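Local atomic coordinates of beta-n-acetylhexosaminidase (Streptococcus pneumoniae, PDB entry 4AZI), a protein that probably removes terminal beta-linked N-acetylglucosamine from glycans, as one family 20 catalytic module of the exo-beta-D-N-acetylglucosaminidase StrH. Residues E99-A104 and G172-F177. The protein carries 2 engineered substitutions. Numbering follows the deposited sequence.
Sequences ELIEYA and GKTKIF. With EDO (1,2-ethanediol), chain E.
The flat group in this contact is the peptide that joins Lys173 to Thr174, and Ile101 meets it from one side, at its carbonyl-oxygen edge. Ile101 CG2 lies 3.6 Å from Lys173 O. It sits beyond the oxygen but well off the peptide plane. Ile101 CD1 and Thr174 CG2 are on the same side of that plane. The two methyls are 4.1 Å apart, and their side chains cross at about a right angle. Ile101 CD1 also comes to 4.3 Å from Lys173 CB. One isoleucine thus makes every cross-segment contact. CG2, anti to the backbone N of Ile101, packs against the carbonyl oxygen. The CG1-CD1 branch is extended (chi2 177°) and carries CD1 to Lys173 CB and the threonine methyl. The contact is small, 119 Å² buried in all, and is van der Waals packing of methyls on a carbonyl oxygen and aliphatic carbons.

The fold is a TIM barrel. Helix 94-106 precedes barrel strand 110-117, and residues 172-175 lead from helix 153-170 into the next strand, 176-180. The contact lies in the loop just before that strand. The inhibitor-pocket residues Asp182 and Glu183 follow its other end. Leu111 and Phe170 also touch Ile101, and Pro113 and Leu222 touch Thr174.

The CB of Lys173 points to the helix, then the chain turns off to its own partners. Its ammonium NZ donates a hydrogen bond to Phe169 O and makes a cation-pi contact with the Phe169 ring. NZ also donates to O2 of a bound 1,2-ethanediol at 2.8 Å. This diol, probably from the crystallisation liquor, is also hydrogen-bonded to Gln94 NE2, which links Lys173 indirectly to the first residue of helix 94-106. Thr174 OG1 makes a weak hydrogen bond of 3.4 Å to Ile176 O.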
loop_
_atom_site.group_PDB
_atom_site.type_symbol
_atom_site.label_atom_id
_atom_site.label_comp_id
_atom_site.label_asym_id
_atom_site.label_seq_id
_atom_site.Cartn_x
_atom_site.Cartn_y
_atom_site.Cartn_z
ATOM N N GLU A 99 -11.791 -3.568 -12.548
ATOM C CA GLU A 99 -11.914 -5.030 -12.565
ATOM C C GLU A 99 -11.145 -5.712 -11.427
ATOM O O GLU A 99 -11.631 -6.688 -10.858
ATOM C CB GLU A 99 -11.473 -5.604 -13.919
ATOM C CG GLU A 99 -11.411 -7.131 -13.957
ATOM C CD GLU A 99 -11.312 -7.715 -15.363
ATOM O OE1 GLU A 99 -11.107 -6.948 -16.329
ATOM O OE2 GLU A 99 -11.446 -8.946 -15.503
ATOM N N LEU A 100 -9.949 -5.213 -11.109
ATOM C CA LEU A 100 -9.155 -5.782 -10.009
ATOM C C LEU A 100 -9.880 -5.614 -8.671
ATOM O O LEU A 100 -9.958 -6.549 -7.871
ATOM C CB LEU A 100 -7.749 -5.162 -9.955
ATOM C CG LEU A 100 -6.772 -5.650 -8.877
ATOM C CD1 LEU A 100 -6.339 -7.100 -9.108
ATOM C CD2 LEU A 100 -5.557 -4.735 -8.840
ATOM N N ILE A 101 -10.415 -4.419 -8.447
ATOM C CA ILE A 101 -11.185 -4.115 -7.244
ATOM C C ILE A 101 -12.447 -4.985 -7.109
ATOM O O ILE A 101 -12.684 -5.566 -6.055
ATOM C CB ILE A 101 -11.517 -2.611 -7.171
ATOM C CG1 ILE A 101 -10.212 -1.796 -7.092
ATOM C CG2 ILE A 101 -12.430 -2.318 -5.979
ATOM C CD1 ILE A 101 -10.400 -0.291 -7.085
ATOM N N GLU A 102 -13.245 -5.085 -8.172
ATOM C CA GLU A 102 -14.407 -5.978 -8.179
ATOM C C GLU A 102 -13.988 -7.419 -7.903
ATOM O O GLU A 102 -14.608 -8.103 -7.082
ATOM C CB GLU A 102 -15.138 -5.949 -9.528
ATOM C CG GLU A 102 -15.347 -4.578 -10.137
ATOM C CD GLU A 102 -16.805 -4.208 -10.317
ATOM O OE1 GLU A 102 -17.601 -4.412 -9.374
ATOM O OE2 GLU A 102 -17.149 -3.697 -11.410
ATOM N N TYR A 103 -12.949 -7.874 -8.612
ATOM C CA TYR A 103 -12.451 -9.258 -8.509
ATOM C C TYR A 103 -11.988 -9.580 -7.095
ATOM O O TYR A 103 -12.336 -10.632 -6.540
ATOM C CB TYR A 103 -11.301 -9.485 -9.497
ATOM C CG TYR A 103 -10.737 -10.891 -9.514
ATOM C CD1 TYR A 103 -11.355 -11.900 -10.250
ATOM C CD2 TYR A 103 -9.569 -11.208 -8.809
ATOM C CE1 TYR A 103 -10.837 -13.190 -10.277
ATOM C CE2 TYR A 103 -9.046 -12.496 -8.826
ATOM C CZ TYR A 103 -9.684 -13.484 -9.565
ATOM O OH TYR A 103 -9.180 -14.767 -9.599
ATOM N N ALA A 104 -11.204 -8.666 -6.524
ATOM C CA ALA A 104 -10.757 -8.780 -5.143
ATOM C C ALA A 104 -11.955 -8.811 -4.189
ATOM O O ALA A 104 -11.982 -9.616 -3.250
ATOM C CB ALA A 104 -9.803 -7.650 -4.788
ATOM N N GLY A 172 -15.490 5.428 -2.472
ATOM C CA GLY A 172 -16.545 4.427 -2.539
ATOM C C GLY A 172 -16.169 3.115 -3.206
ATOM O O GLY A 172 -17.020 2.248 -3.370
ATOM N N LYS A 173 -14.901 2.963 -3.594
ATOM C CA LYS A 173 -14.397 1.700 -4.146
ATOM C C LYS A 173 -13.430 1.022 -3.165
ATOM O O LYS A 173 -13.307 -0.205 -3.135
ATOM C CB LYS A 173 -13.710 1.930 -5.500
ATOM C CG LYS A 173 -14.626 2.479 -6.598
ATOM C CD LYS A 173 -13.956 2.442 -7.966
ATOM C CE LYS A 173 -14.827 3.072 -9.050
ATOM N NZ LYS A 173 -15.191 4.493 -8.761
ATOM N N THR A 174 -12.743 1.832 -2.367
ATOM C CA THR A 174 -11.789 1.347 -1.376
ATOM C C THR A 174 -12.066 2.076 -0.056
ATOM O O THR A 174 -12.700 3.136 -0.050
ATOM C CB THR A 174 -10.326 1.564 -1.847
ATOM O OG1 THR A 174 -10.057 2.962 -1.996
ATOM C CG2 THR A 174 -10.066 0.872 -3.195
ATOM N N LYS A 175 -11.631 1.507 1.064
ATOM C CA LYS A 175 -11.769 2.198 2.350
ATOM C C LYS A 175 -10.591 3.125 2.581
ATOM O O LYS A 175 -10.752 4.208 3.151
ATOM C CB LYS A 175 -11.846 1.218 3.527
ATOM C CG LYS A 175 -12.959 0.181 3.480
ATOM C CD LYS A 175 -12.914 -0.654 4.763
ATOM C CE LYS A 175 -14.142 -1.538 4.910
ATOM N NZ LYS A 175 -14.190 -2.639 3.910
ATOM N N ILE A 176 -9.401 2.684 2.172
ATOM C CA ILE A 176 -8.163 3.392 2.528
ATOM C C ILE A 176 -7.483 4.011 1.309
ATOM O O ILE A 176 -7.568 3.477 0.218
ATOM C CB ILE A 176 -7.176 2.482 3.302
ATOM C CG1 ILE A 176 -7.807 1.999 4.614
ATOM C CG2 ILE A 176 -5.876 3.228 3.622
ATOM C CD1 ILE A 176 -7.203 0.736 5.206
ATOM N N PHE A 177 -6.842 5.159 1.504
ATOM C CA PHE A 177 -5.985 5.756 0.474
ATOM C C PHE A 177 -4.642 6.148 1.081
ATOM O O PHE A 177 -4.585 6.955 2.013
ATOM C CB PHE A 177 -6.654 6.980 -0.179
ATOM C CG PHE A 177 -5.932 7.497 -1.404
ATOM C CD1 PHE A 177 -4.917 8.447 -1.285
ATOM C CD2 PHE A 177 -6.268 7.030 -2.684
ATOM C CE1 PHE A 177 -4.250 8.923 -2.414
ATOM C CE2 PHE A 177 -5.612 7.511 -3.809
ATOM C CZ PHE A 177 -4.601 8.461 -3.673
HETATM C C1 EDO E . -14.893 7.134 -12.222
HETATM O O1 EDO E . -14.750 7.582 -13.572
HETATM C C2 EDO E . -16.041 6.135 -12.167
HETATM O O2 EDO E . -15.599 4.964 -11.472
#